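PDB 4YZE: HTH-type transcriptional repressor NemR from Escherichia coli, which represses transcription of the nemRA-gloA operon by binding to the NemR box, and takes part in the response to electrophiles and reactive chlorine species. Local coordinates for residues R87-T95 / L165-N173; T11-L22 / E35-P43. The protein carries 5 engineered substitutions. All coordinates share one frame; numbering follows the deposited sequence.

In the fold
The two contacts belong to the DNA-binding and C-terminal regions of a TetR-type repressor and follow one another along the chain. Interaction 2, residues 11-22 with 35-43, lies in the N-terminal DNA-binding region and includes part of the predicted helix-turn-helix. Interaction 1, residues 87-95 with 165-173, is a buried contact in the C-terminal region, where the Trp169 side chain comes about 4 Å from that of Cys108, a residue central to the response to reactive chlorine species. The centres of interactions 1 and 2 are about 30 Å apart; their nearest atoms stay about 11 Å apart. Helix 54-79 joins the two regions: it packs on Leu16 of helix 10-26 and on Tyr91 and Trp169 of interaction 1.

Interaction 1: residues R87-T95 / L165-N173; sequences RILAYYQQT and LYALWLGAN
Tyr91 and Trp169 each carry CG anti to the backbone N (chi1 170° and 175°), which sends both rings into the space between helices 84-97 and 158-179. The pair belongs to the largely helical C-terminal domain of the TetR-type repressor, and the two segments run nearly parallel, their axes 11.7 Å apart at closest approach. The phenol ring lies in an offset stack on the five-membered ring of the indole, with centroids 4.8 Å apart and planes at 22°. Tyr91 OH rests over one face of the indole, 3.5 Å from Trp169 CG, while the amide nitrogen of Asn173 sits above the opposite face; that amide also donates to Trp169 O.

At the indole edge, Trp169 NE1 donates to Thr95 OG1 at 2.7 Å, with the hydroxyl exactly in the ring plane. The same OG1 donates to Tyr91 O, so one hydroxyl links indole and backbone and helps fix the ring's rotation. A phenylalanine in place of Trp169 would probably leave Thr95 OG1 without its indole donor and take away the five-membered ring on which Tyr91 stacks, opening a gap beside it. Beyond the stack, helix 54-79 contributes Tyr69, which touches both Tyr91 and Trp169.

The far end of the Tyr92 ring reaches the partner helix: CE1 packs 4.0 Å from Trp169 CB, and Leu165 CD2 lies 3.3 Å from the phenol OH. That OH donates to Leu165 O at 2.7 Å, entering from the opposite face of the carbonyl plane to the helical donor Trp169 N.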
ATOM      1  N   ARG A  87      -9.943 -17.480 -13.010  1.00 45.35           N
ATOM      2  CA  ARG A  87      -9.170 -17.689 -11.794  1.00 52.23           C
ATOM      3  C   ARG A  87      -8.480 -16.407 -11.344  1.00 46.30           C
ATOM      4  O   ARG A  87      -8.464 -16.083 -10.167  1.00 46.92           O
ATOM      5  CB  ARG A  87      -8.170 -18.826 -11.990  1.00 55.90           C
ATOM      6  CG  ARG A  87      -8.857 -20.171 -12.189  1.00 61.46           C
ATOM      7  CD  ARG A  87      -7.863 -21.219 -12.647  1.00 65.52           C
ATOM      8  NE  ARG A  87      -8.512 -22.291 -13.395  1.00 75.89           N
ATOM      9  CZ  ARG A  87      -7.919 -23.427 -13.747  1.00 76.27           C
ATOM     10  NH1 ARG A  87      -6.654 -23.651 -13.411  1.00 69.14           N
ATOM     11  NH2 ARG A  87      -8.596 -24.342 -14.428  1.00 80.78           N
ATOM     12  N   ILE A  88      -7.934 -15.664 -12.294  1.00 44.35           N
ATOM     13  CA  ILE A  88      -7.353 -14.375 -11.968  1.00 48.29           C
ATOM     14  C   ILE A  88      -8.392 -13.416 -11.378  1.00 52.07           C
ATOM     15  O   ILE A  88      -8.115 -12.760 -10.362  1.00 48.75           O
ATOM     16  CB  ILE A  88      -6.641 -13.772 -13.173  1.00 47.64           C
ATOM     17  CG1 ILE A  88      -5.356 -14.555 -13.422  1.00 40.68           C
ATOM     18  CG2 ILE A  88      -6.307 -12.308 -12.933  1.00 50.15           C
ATOM     19  CD1 ILE A  88      -4.701 -14.256 -14.748  1.00 37.45           C
ATOM     20  N   LEU A  89      -9.584 -13.352 -11.976  1.00 41.61           N
ATOM     21  CA  LEU A  89     -10.622 -12.488 -11.439  1.00 45.22           C
ATOM     22  C   LEU A  89     -10.988 -12.921 -10.019  1.00 46.16           C
ATOM     23  O   LEU A  89     -11.323 -12.088  -9.175  1.00 45.52           O
ATOM     24  CB  LEU A  89     -11.863 -12.484 -12.336  1.00 50.21           C
ATOM     25  CG  LEU A  89     -11.621 -11.970 -13.754  1.00 51.50           C
ATOM     26  CD1 LEU A  89     -12.911 -11.903 -14.538  1.00 54.46           C
ATOM     27  CD2 LEU A  89     -10.944 -10.613 -13.745  1.00 54.38           C
ATOM     28  N   ALA A  90     -10.913 -14.224  -9.757  1.00 44.95           N
ATOM     29  CA  ALA A  90     -11.302 -14.753  -8.457  1.00 50.78           C
ATOM     30  C   ALA A  90     -10.342 -14.263  -7.354  1.00 53.16           C
ATOM     31  O   ALA A  90     -10.740 -14.084  -6.200  1.00 48.56           O
ATOM     32  CB  ALA A  90     -11.368 -16.272  -8.504  1.00 42.86           C
ATOM     33  N   TYR A  91      -9.085 -14.052  -7.733  1.00 50.93           N
ATOM     34  CA  TYR A  91      -8.076 -13.497  -6.845  1.00 53.68           C
ATOM     35  C   TYR A  91      -8.558 -12.160  -6.329  1.00 51.05           C
ATOM     36  O   TYR A  91      -8.509 -11.905  -5.126  1.00 47.79           O
ATOM     37  CB  TYR A  91      -6.755 -13.351  -7.605  1.00 50.69           C
ATOM     38  CG  TYR A  91      -5.634 -12.566  -6.937  1.00 51.58           C
ATOM     39  CD1 TYR A  91      -4.998 -13.038  -5.790  1.00 43.39           C
ATOM     40  CD2 TYR A  91      -5.158 -11.387  -7.511  1.00 54.91           C
ATOM     41  CE1 TYR A  91      -3.940 -12.328  -5.209  1.00 48.36           C
ATOM     42  CE2 TYR A  91      -4.121 -10.672  -6.946  1.00 50.83           C
ATOM     43  CZ  TYR A  91      -3.506 -11.142  -5.796  1.00 53.10           C
ATOM     44  OH  TYR A  91      -2.457 -10.412  -5.250  1.00 43.00           O
ATOM     45  N   TYR A  92      -9.050 -11.303  -7.216  1.00 37.60           N
ATOM     46  CA  TYR A  92      -9.596 -10.047  -6.729  1.00 38.19           C
ATOM     47  C   TYR A  92     -10.938 -10.213  -6.025  1.00 44.20           C
ATOM     48  O   TYR A  92     -11.243  -9.465  -5.089  1.00 42.47           O
ATOM     49  CB  TYR A  92      -9.690  -9.016  -7.841  1.00 47.76           C
ATOM     50  CG  TYR A  92      -8.356  -8.510  -8.308  1.00 46.82           C
ATOM     51  CD1 TYR A  92      -7.755  -7.405  -7.709  1.00 44.01           C
ATOM     52  CD2 TYR A  92      -7.703  -9.124  -9.359  1.00 36.07           C
ATOM     53  CE1 TYR A  92      -6.513  -6.937  -8.149  1.00 40.55           C
ATOM     54  CE2 TYR A  92      -6.473  -8.672  -9.798  1.00 37.25           C
ATOM     55  CZ  TYR A  92      -5.890  -7.574  -9.199  1.00 38.15           C
ATOM     56  OH  TYR A  92      -4.674  -7.129  -9.655  1.00 39.58           O
ATOM     57  N   GLN A  93     -11.758 -11.163  -6.479  1.00 42.98           N
ATOM     58  CA  GLN A  93     -13.082 -11.340  -5.873  1.00 48.24           C
ATOM     59  C   GLN A  93     -12.949 -11.879  -4.445  1.00 44.13           C
ATOM     60  O   GLN A  93     -13.673 -11.458  -3.544  1.00 45.07           O
ATOM     61  CB  GLN A  93     -13.972 -12.246  -6.736  1.00 44.78           C
ATOM     62  CG  GLN A  93     -15.373 -12.495  -6.181  1.00 47.43           C
ATOM     63  CD  GLN A  93     -16.231 -11.241  -6.112  1.00 64.66           C
ATOM     64  OE1 GLN A  93     -16.709 -10.856  -5.039  1.00 68.26           O
ATOM     65  NE2 GLN A  93     -16.441 -10.604  -7.258  1.00 66.01           N
ATOM     66  N   GLN A  94     -12.007 -12.798  -4.243  1.00 45.70           N
ATOM     67  CA  GLN A  94     -11.711 -13.315  -2.902  1.00 56.07           C
ATOM     68  C   GLN A  94     -11.207 -12.207  -1.966  1.00 47.75           C
ATOM     69  O   GLN A  94     -11.569 -12.157  -0.795  1.00 45.93           O
ATOM     70  CB  GLN A  94     -10.649 -14.411  -2.985  1.00 64.70           C
ATOM     71  CG  GLN A  94     -11.028 -15.723  -2.312  1.00 78.96           C
ATOM     72  CD  GLN A  94     -11.209 -16.856  -3.314  1.00 89.83           C
ATOM     73  OE1 GLN A  94     -11.894 -16.699  -4.327  1.00 94.98           O
ATOM     74  NE2 GLN A  94     -10.588 -18.000  -3.037  1.00 90.07           N
ATOM     75  N   THR A  95     -10.362 -11.331  -2.499  1.00 45.76           N
ATOM     76  CA  THR A  95      -9.862 -10.196  -1.745  1.00 54.54           C
ATOM     77  C   THR A  95     -11.039  -9.360  -1.286  1.00 52.60           C
ATOM     78  O   THR A  95     -11.100  -8.950  -0.116  1.00 48.19           O
ATOM     79  CB  THR A  95      -8.930  -9.329  -2.596  1.00 58.04           C
ATOM     80  OG1 THR A  95      -7.819 -10.114  -3.037  1.00 55.36           O
ATOM     81  CG2 THR A  95      -8.427  -8.146  -1.786  1.00 64.47           C
ATOM     82  N   LEU A 165      -0.552  -6.040 -11.369  1.00 27.16           N
ATOM     83  CA  LEU A 165      -1.726  -6.611 -10.701  1.00 28.70           C
ATOM     84  C   LEU A 165      -1.498  -6.675  -9.192  1.00 28.45           C
ATOM     85  O   LEU A 165      -2.406  -6.406  -8.386  1.00 26.17           O
ATOM     86  CB  LEU A 165      -2.026  -8.014 -11.226  1.00 29.07           C
ATOM     87  CG  LEU A 165      -2.582  -8.201 -12.645  1.00 38.74           C
ATOM     88  CD1 LEU A 165      -2.750  -9.679 -12.942  1.00 34.62           C
ATOM     89  CD2 LEU A 165      -3.922  -7.486 -12.830  1.00 38.09           C
ATOM     90  N   TYR A 166      -0.283  -7.039  -8.806  1.00 26.16           N
ATOM     91  CA  TYR A 166       0.047  -7.125  -7.383  1.00 26.32           C
ATOM     92  C   TYR A 166       0.103  -5.726  -6.791  1.00 25.87           C
ATOM     93  O   TYR A 166      -0.461  -5.478  -5.729  1.00 25.66           O
ATOM     94  CB  TYR A 166       1.364  -7.881  -7.174  1.00 28.47           C
ATOM     95  CG  TYR A 166       1.719  -8.013  -5.711  1.00 34.80           C
ATOM     96  CD1 TYR A 166       1.043  -8.909  -4.894  1.00 37.30           C
ATOM     97  CD2 TYR A 166       2.698  -7.220  -5.138  1.00 38.92           C
ATOM     98  CE1 TYR A 166       1.345  -9.033  -3.549  1.00 36.38           C
ATOM     99  CE2 TYR A 166       3.017  -7.335  -3.777  1.00 42.18           C
ATOM    100  CZ  TYR A 166       2.334  -8.243  -2.994  1.00 40.48           C
ATOM    101  OH  TYR A 166       2.627  -8.365  -1.650  1.00 42.28           O
ATOM    102  N   ALA A 167       0.763  -4.800  -7.483  1.00 28.25           N
ATOM    103  CA  ALA A 167       0.838  -3.428  -6.975  1.00 28.52           C
ATOM    104  C   ALA A 167      -0.576  -2.878  -6.833  1.00 30.64           C
ATOM    105  O   ALA A 167      -0.905  -2.210  -5.852  1.00 31.34           O
ATOM    106  CB  ALA A 167       1.639  -2.569  -7.893  1.00 26.58           C
ATOM    107  N   LEU A 168      -1.429  -3.187  -7.806  1.00 30.85           N
ATOM    108  CA  LEU A 168      -2.810  -2.685  -7.777  1.00 30.84           C
ATOM    109  C   LEU A 168      -3.585  -3.223  -6.573  1.00 25.55           C
ATOM    110  O   LEU A 168      -4.300  -2.477  -5.878  1.00 26.03           O
ATOM    111  CB  LEU A 168      -3.529  -3.081  -9.070  1.00 33.75           C
ATOM    112  CG  LEU A 168      -4.706  -2.303  -9.663  1.00 41.28           C
ATOM    113  CD1 LEU A 168      -5.678  -3.245 -10.375  1.00 38.68           C
ATOM    114  CD2 LEU A 168      -5.438  -1.444  -8.686  1.00 30.86           C
ATOM    115  N   TRP A 169      -3.470  -4.528  -6.361  1.00 26.96           N
ATOM    116  CA  TRP A 169      -4.100  -5.209  -5.232  1.00 31.33           C
ATOM    117  C   TRP A 169      -3.647  -4.617  -3.892  1.00 34.37           C
ATOM    118  O   TRP A 169      -4.453  -4.410  -2.984  1.00 29.07           O
ATOM    119  CB  TRP A 169      -3.714  -6.693  -5.307  1.00 27.52           C
ATOM    120  CG  TRP A 169      -4.162  -7.546  -4.159  1.00 41.15           C
ATOM    121  CD1 TRP A 169      -5.336  -8.239  -4.059  1.00 42.96           C
ATOM    122  CD2 TRP A 169      -3.423  -7.836  -2.958  1.00 44.41           C
ATOM    123  NE1 TRP A 169      -5.377  -8.927  -2.866  1.00 44.27           N
ATOM    124  CE2 TRP A 169      -4.219  -8.694  -2.172  1.00 42.15           C
ATOM    125  CE3 TRP A 169      -2.167  -7.453  -2.475  1.00 51.13           C
ATOM    126  CZ2 TRP A 169      -3.800  -9.173  -0.916  1.00 44.97           C
ATOM    127  CZ3 TRP A 169      -1.755  -7.926  -1.228  1.00 52.73           C
ATOM    128  CH2 TRP A 169      -2.573  -8.778  -0.466  1.00 41.83           C
ATOM    129  N   LEU A 170      -2.349  -4.343  -3.791  1.00 32.55           N
ATOM    130  CA  LEU A 170      -1.734  -3.791  -2.585  1.00 28.22           C
ATOM    131  C   LEU A 170      -2.268  -2.386  -2.334  1.00 32.02           C
ATOM    132  O   LEU A 170      -2.731  -2.060  -1.226  1.00 28.22           O
ATOM    133  CB  LEU A 170      -0.185  -3.792  -2.761  1.00 26.53           C
ATOM    134  CG  LEU A 170       0.719  -4.480  -1.735  1.00 57.84           C
ATOM    135  CD1 LEU A 170       2.186  -4.237  -2.071  1.00 61.18           C
ATOM    136  CD2 LEU A 170       0.439  -4.005  -0.317  1.00 54.36           C
ATOM    137  N   GLY A 171      -2.258  -1.553  -3.371  1.00 29.61           N
ATOM    138  CA  GLY A 171      -2.665  -0.162  -3.196  1.00 27.82           C
ATOM    139  C   GLY A 171      -4.159  -0.052  -2.925  1.00 34.53           C
ATOM    140  O   GLY A 171      -4.631   0.810  -2.163  1.00 29.15           O
ATOM    141  N   ALA A 172      -4.924  -0.949  -3.523  1.00 24.60           N
ATOM    142  CA  ALA A 172      -6.371  -0.857  -3.369  1.00 24.68           C
ATOM    143  C   ALA A 172      -6.749  -1.256  -1.960  1.00 26.86           C
ATOM    144  O   ALA A 172      -7.660  -0.672  -1.373  1.00 26.45           O
ATOM    145  CB  ALA A 172      -7.117  -1.738  -4.407  1.00 24.50           C
ATOM    146  N   ASN A 173      -6.072  -2.283  -1.448  1.00 29.84           N
ATOM    147  CA  ASN A 173      -6.254  -2.713  -0.060  1.00 26.79           C
ATOM    148  C   ASN A 173      -5.912  -1.614   0.936  1.00 33.42           C
ATOM    149  O   ASN A 173      -6.641  -1.383   1.906  1.00 32.77           O
ATOM    150  CB  ASN A 173      -5.433  -3.985   0.228  1.00 26.76           C
ATOM    151  CG  ASN A 173      -6.217  -5.258  -0.099  1.00 49.90           C
ATOM    152  OD1 ASN A 173      -7.219  -5.556   0.558  1.00 43.66           O
ATOM    153  ND2 ASN A 173      -5.778  -5.999  -1.126  1.00 40.74           N
TER

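Interaction 2: residues T11-L22 / E35-P43; sequences TREHLLATGEQL and ELLKTAEVP
The DNA-binding region of the repressor packs its first helix, 10-26, against helix 33-40 here, with Leu36 as a knob in a hole formed by Leu15, Thr18, Gly19 and Leu22. The segment axes come within 9.5 Å at 119°. Leu36 divides its branches: CD1 meets Leu15 CD2 at 3.7 Å, whereas CD2 lies 3.5 Å from Gly19 N, close against the bare backbone of the glycine. Leu22 CD1 comes in on the Leu36 backbone, 3.7 Å from its CA.

Residues 35-43 fall within the predicted helix-turn-helix, and the turn begins where a Schellman motif ends helix 33-40, Val42 N bonding to Leu37 O across Glu41 of positive phi. This reversal brings Val42 back toward the first helix, where Leu15 CD2 packs against Val42 CB at 3.9 Å as well as against Ala40 CB. Leu15 also touches Tyr50 of helix 44-50, which continues the same apolar core.

Thr18 has its methyl anti to the backbone N and its hydroxyl beside it (chi1 -48°). CG2 therefore meets Thr39 CG2 at 3.7 Å, while OG1 donates to His14 O and lies over one face of the His14 ring. At the outer margin, the edge of that imidazole faces Ala40 O; His14 NE2 makes a weak, bent hydrogen bond to it, 3.0 Å long with an angle of 122° at the hydrogen.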
ATOM      1  N   THR A  11       3.393 -26.849  19.804  1.00 78.33           N
ATOM      2  CA  THR A  11       3.727 -25.643  20.556  1.00 74.30           C
ATOM      3  C   THR A  11       4.305 -24.583  19.624  1.00 71.48           C
ATOM      4  O   THR A  11       3.898 -23.415  19.644  1.00 71.48           O
ATOM      5  CB  THR A  11       4.769 -25.944  21.647  1.00 74.97           C
ATOM      6  OG1 THR A  11       4.308 -27.024  22.471  1.00 78.31           O
ATOM      7  CG2 THR A  11       5.022 -24.710  22.510  1.00 72.82           C
ATOM      8  N   ARG A  12       5.266 -25.008  18.811  1.00 68.41           N
ATOM      9  CA  ARG A  12       5.886 -24.141  17.819  1.00 67.83           C
ATOM     10  C   ARG A  12       4.853 -23.448  16.925  1.00 58.56           C
ATOM     11  O   ARG A  12       4.899 -22.227  16.766  1.00 49.44           O
ATOM     12  CB  ARG A  12       6.866 -24.941  16.965  1.00 65.87           C
ATOM     13  CG  ARG A  12       8.032 -24.125  16.467  1.00 68.10           C
ATOM     14  CD  ARG A  12       8.925 -24.936  15.548  1.00 70.12           C
ATOM     15  NE  ARG A  12       9.855 -24.083  14.818  1.00 70.01           N
ATOM     16  CZ  ARG A  12       9.547 -23.443  13.692  1.00 71.28           C
ATOM     17  NH1 ARG A  12       8.329 -23.552  13.173  1.00 65.85           N
ATOM     18  NH2 ARG A  12      10.456 -22.688  13.082  1.00 68.26           N
ATOM     19  N   GLU A  13       3.925 -24.214  16.353  1.00 61.57           N
ATOM     20  CA  GLU A  13       2.874 -23.627  15.519  1.00 65.86           C
ATOM     21  C   GLU A  13       1.992 -22.689  16.340  1.00 61.89           C
ATOM     22  O   GLU A  13       1.553 -21.644  15.854  1.00 58.17           O
ATOM     23  CB  GLU A  13       2.008 -24.712  14.867  1.00 74.99           C
ATOM     24  CG  GLU A  13       2.667 -25.440  13.705  1.00 85.32           C
ATOM     25  CD  GLU A  13       2.831 -24.566  12.468  1.00 88.82           C
ATOM     26  OE1 GLU A  13       1.850 -23.894  12.071  1.00 91.49           O
ATOM     27  OE2 GLU A  13       3.942 -24.553  11.892  1.00 83.82           O
ATOM     28  N   HIS A  14       1.739 -23.065  17.588  1.00 60.38           N
ATOM     29  CA  HIS A  14       0.910 -22.244  18.456  1.00 55.27           C
ATOM     30  C   HIS A  14       1.509 -20.855  18.651  1.00 53.67           C
ATOM     31  O   HIS A  14       0.796 -19.861  18.528  1.00 55.83           O
ATOM     32  CB  HIS A  14       0.680 -22.913  19.806  1.00 55.06           C
ATOM     33  CG  HIS A  14      -0.290 -22.181  20.672  1.00 64.89           C
ATOM     34  ND1 HIS A  14      -1.477 -21.659  20.186  1.00 67.30           N
ATOM     35  CD2 HIS A  14      -0.258 -21.861  21.984  1.00 65.80           C
ATOM     36  CE1 HIS A  14      -2.125 -21.062  21.159  1.00 67.79           C
ATOM     37  NE2 HIS A  14      -1.408 -21.170  22.270  1.00 67.30           N
ATOM     38  N   LEU A  15       2.806 -20.790  18.952  1.00 52.20           N
ATOM     39  CA  LEU A  15       3.495 -19.505  19.081  1.00 53.37           C
ATOM     40  C   LEU A  15       3.419 -18.694  17.775  1.00 51.85           C
ATOM     41  O   LEU A  15       3.103 -17.500  17.781  1.00 47.30           O
ATOM     42  CB  LEU A  15       4.957 -19.717  19.477  1.00 54.73           C
ATOM     43  CG  LEU A  15       5.261 -20.102  20.929  1.00 58.14           C
ATOM     44  CD1 LEU A  15       6.696 -20.576  21.076  1.00 50.07           C
ATOM     45  CD2 LEU A  15       4.989 -18.944  21.877  1.00 50.11           C
ATOM     46  N   LEU A  16       3.705 -19.346  16.655  1.00 47.93           N
ATOM     47  CA  LEU A  16       3.700 -18.659  15.368  1.00 49.51           C
ATOM     48  C   LEU A  16       2.316 -18.087  15.068  1.00 50.06           C
ATOM     49  O   LEU A  16       2.191 -16.924  14.682  1.00 43.56           O
ATOM     50  CB  LEU A  16       4.169 -19.597  14.260  1.00 53.11           C
ATOM     51  CG  LEU A  16       5.634 -20.018  14.410  1.00 55.82           C
ATOM     52  CD1 LEU A  16       5.979 -21.156  13.455  1.00 52.81           C
ATOM     53  CD2 LEU A  16       6.580 -18.828  14.189  1.00 43.94           C
ATOM     54  N   ALA A  17       1.283 -18.895  15.305  1.00 55.25           N
ATOM     55  CA  ALA A  17      -0.101 -18.493  15.041  1.00 59.97           C
ATOM     56  C   ALA A  17      -0.505 -17.300  15.893  1.00 59.79           C
ATOM     57  O   ALA A  17      -1.080 -16.328  15.393  1.00 56.85           O
ATOM     58  CB  ALA A  17      -1.052 -19.659  15.274  1.00 53.60           C
ATOM     59  N   THR A  18      -0.207 -17.391  17.186  1.00 54.97           N
ATOM     60  CA  THR A  18      -0.490 -16.304  18.116  1.00 52.30           C
ATOM     61  C   THR A  18       0.229 -15.036  17.666  1.00 52.00           C
ATOM     62  O   THR A  18      -0.371 -13.961  17.626  1.00 53.68           O
ATOM     63  CB  THR A  18      -0.031 -16.658  19.529  1.00 53.93           C
ATOM     64  OG1 THR A  18      -0.505 -17.968  19.869  1.00 57.08           O
ATOM     65  CG2 THR A  18      -0.562 -15.642  20.531  1.00 49.94           C
ATOM     66  N   GLY A  19       1.510 -15.172  17.318  1.00 45.38           N
ATOM     67  CA  GLY A  19       2.302 -14.044  16.860  1.00 48.12           C
ATOM     68  C   GLY A  19       1.706 -13.378  15.635  1.00 51.04           C
ATOM     69  O   GLY A  19       1.727 -12.151  15.519  1.00 50.61           O
ATOM     70  N   GLU A  20       1.172 -14.184  14.722  1.00 51.24           N
ATOM     71  CA  GLU A  20       0.565 -13.627  13.516  1.00 58.06           C
ATOM     72  C   GLU A  20      -0.673 -12.802  13.869  1.00 56.53           C
ATOM     73  O   GLU A  20      -0.788 -11.652  13.441  1.00 52.27           O
ATOM     74  CB  GLU A  20       0.250 -14.719  12.485  1.00 58.41           C
ATOM     75  CG  GLU A  20      -0.449 -14.193  11.225  1.00 63.59           C
ATOM     76  CD  GLU A  20      -0.417 -15.166  10.064  1.00 69.10           C
ATOM     77  OE1 GLU A  20      -1.096 -14.889   9.053  1.00 80.06           O
ATOM     78  OE2 GLU A  20       0.292 -16.195  10.150  1.00 66.47           O
ATOM     79  N   GLN A  21      -1.571 -13.371  14.674  1.00 60.25           N
ATOM     80  CA  GLN A  21      -2.775 -12.660  15.103  1.00 60.12           C
ATOM     81  C   GLN A  21      -2.438 -11.316  15.756  1.00 66.40           C
ATOM     82  O   GLN A  21      -3.044 -10.292  15.430  1.00 69.09           O
ATOM     83  CB  GLN A  21      -3.619 -13.524  16.055  1.00 55.71           C
ATOM     84  N   LEU A  22      -1.458 -11.322  16.659  1.00 63.51           N
ATOM     85  CA  LEU A  22      -1.060 -10.108  17.377  1.00 55.89           C
ATOM     86  C   LEU A  22      -0.371  -9.067  16.485  1.00 56.01           C
ATOM     87  O   LEU A  22      -0.654  -7.870  16.604  1.00 61.77           O
ATOM     88  CB  LEU A  22      -0.157 -10.456  18.567  1.00 50.68           C
ATOM     89  CG  LEU A  22      -0.806 -11.073  19.802  1.00 55.68           C
ATOM     90  CD1 LEU A  22       0.277 -11.501  20.794  1.00 54.55           C
ATOM     91  CD2 LEU A  22      -1.760 -10.075  20.445  1.00 52.65           C
ATOM     92  N   GLU A  35       3.635 -10.019  25.962  1.00 66.15           N
ATOM     93  CA  GLU A  35       2.269 -10.051  25.455  1.00 68.12           C
ATOM     94  C   GLU A  35       2.057 -11.334  24.648  1.00 64.32           C
ATOM     95  O   GLU A  35       1.041 -12.024  24.788  1.00 63.16           O
ATOM     96  CB  GLU A  35       1.986  -8.815  24.603  1.00 66.16           C
ATOM     97  CG  GLU A  35       0.600  -8.799  23.964  1.00 74.75           C
ATOM     98  CD  GLU A  35       0.349  -7.537  23.156  1.00 81.66           C
ATOM     99  OE1 GLU A  35       1.327  -6.808  22.878  1.00 81.05           O
ATOM    100  OE2 GLU A  35      -0.825  -7.275  22.805  1.00 86.30           O
ATOM    101  N   LEU A  36       3.037 -11.655  23.813  1.00 61.17           N
ATOM    102  CA  LEU A  36       2.984 -12.860  23.001  1.00 53.61           C
ATOM    103  C   LEU A  36       2.903 -14.112  23.876  1.00 59.77           C
ATOM    104  O   LEU A  36       2.044 -14.969  23.656  1.00 62.35           O
ATOM    105  CB  LEU A  36       4.204 -12.921  22.084  1.00 49.67           C
ATOM    106  CG  LEU A  36       4.305 -14.015  21.018  1.00 68.99           C
ATOM    107  CD1 LEU A  36       4.984 -15.262  21.548  1.00 69.47           C
ATOM    108  CD2 LEU A  36       2.936 -14.359  20.451  1.00 70.05           C
ATOM    109  N   LEU A  37       3.783 -14.214  24.873  1.00 52.76           N
ATOM    110  CA  LEU A  37       3.851 -15.430  25.674  1.00 53.56           C
ATOM    111  C   LEU A  37       2.616 -15.606  26.552  1.00 54.98           C
ATOM    112  O   LEU A  37       2.144 -16.724  26.751  1.00 63.20           O
ATOM    113  CB  LEU A  37       5.107 -15.443  26.541  1.00 59.15           C
ATOM    114  CG  LEU A  37       6.462 -15.282  25.868  1.00 53.54           C
ATOM    115  CD1 LEU A  37       7.561 -15.325  26.921  1.00 60.19           C
ATOM    116  CD2 LEU A  37       6.685 -16.352  24.821  1.00 58.65           C
ATOM    117  N   LYS A  38       2.099 -14.504  27.084  1.00 63.22           N
ATOM    118  CA  LYS A  38       0.933 -14.575  27.957  1.00 60.21           C
ATOM    119  C   LYS A  38      -0.301 -14.959  27.150  1.00 63.18           C
ATOM    120  O   LYS A  38      -1.151 -15.711  27.617  1.00 73.82           O
ATOM    121  CB  LYS A  38       0.713 -13.245  28.685  1.00 65.46           C
ATOM    122  N   THR A  39      -0.383 -14.441  25.929  1.00 62.37           N
ATOM    123  CA  THR A  39      -1.479 -14.763  25.024  1.00 66.53           C
ATOM    124  C   THR A  39      -1.402 -16.222  24.546  1.00 66.69           C
ATOM    125  O   THR A  39      -2.426 -16.904  24.424  1.00 66.74           O
ATOM    126  CB  THR A  39      -1.477 -13.812  23.814  1.00 67.12           C
ATOM    127  OG1 THR A  39      -1.365 -12.453  24.270  1.00 63.67           O
ATOM    128  CG2 THR A  39      -2.756 -13.977  22.983  1.00 67.16           C
ATOM    129  N   ALA A  40      -0.188 -16.700  24.281  1.00 59.42           N
ATOM    130  CA  ALA A  40      -0.007 -18.078  23.832  1.00 59.09           C
ATOM    131  C   ALA A  40      -0.000 -19.067  24.994  1.00 65.06           C
ATOM    132  O   ALA A  40      -0.060 -20.283  24.780  1.00 67.62           O
ATOM    133  CB  ALA A  40       1.272 -18.210  23.029  1.00 57.96           C
ATOM    134  N   GLU A  41       0.085 -18.539  26.216  1.00 60.90           N
ATOM    135  CA  GLU A  41       0.221 -19.355  27.417  1.00 64.17           C
ATOM    136  C   GLU A  41       1.401 -20.308  27.299  1.00 61.51           C
ATOM    137  O   GLU A  41       1.279 -21.521  27.484  1.00 59.69           O
ATOM    138  CB  GLU A  41      -1.079 -20.100  27.719  1.00 72.45           C
ATOM    139  CG  GLU A  41      -2.234 -19.162  28.010  1.00 77.55           C
ATOM    140  CD  GLU A  41      -3.520 -19.895  28.321  1.00 90.76           C
ATOM    141  OE1 GLU A  41      -3.469 -20.929  29.028  1.00 94.73           O
ATOM    142  OE2 GLU A  41      -4.582 -19.430  27.853  1.00 96.30           O
ATOM    143  N   VAL A  42       2.554 -19.733  26.989  1.00 61.36           N
ATOM    144  CA  VAL A  42       3.760 -20.508  26.781  1.00 63.56           C
ATOM    145  C   VAL A  42       4.895 -19.882  27.581  1.00 61.70           C
ATOM    146  O   VAL A  42       5.180 -18.694  27.430  1.00 58.76           O
ATOM    147  CB  VAL A  42       4.148 -20.531  25.296  1.00 63.36           C
ATOM    148  CG1 VAL A  42       5.507 -21.185  25.119  1.00 53.91           C
ATOM    149  CG2 VAL A  42       3.074 -21.249  24.464  1.00 64.89           C
ATOM    150  N   PRO A  43       5.557 -20.686  28.427  1.00 56.77           N
ATOM    151  CA  PRO A  43       6.644 -20.165  29.268  1.00 62.61           C
ATOM    152  C   PRO A  43       7.796 -19.584  28.449  1.00 57.61           C
ATOM    153  O   PRO A  43       8.016 -19.952  27.282  1.00 55.22           O
ATOM    154  CB  PRO A  43       7.099 -21.393  30.065  1.00 69.96           C
ATOM    155  CG  PRO A  43       6.596 -22.572  29.294  1.00 75.21           C
ATOM    156  CD  PRO A  43       5.327 -22.125  28.637  1.00 67.15           C
TER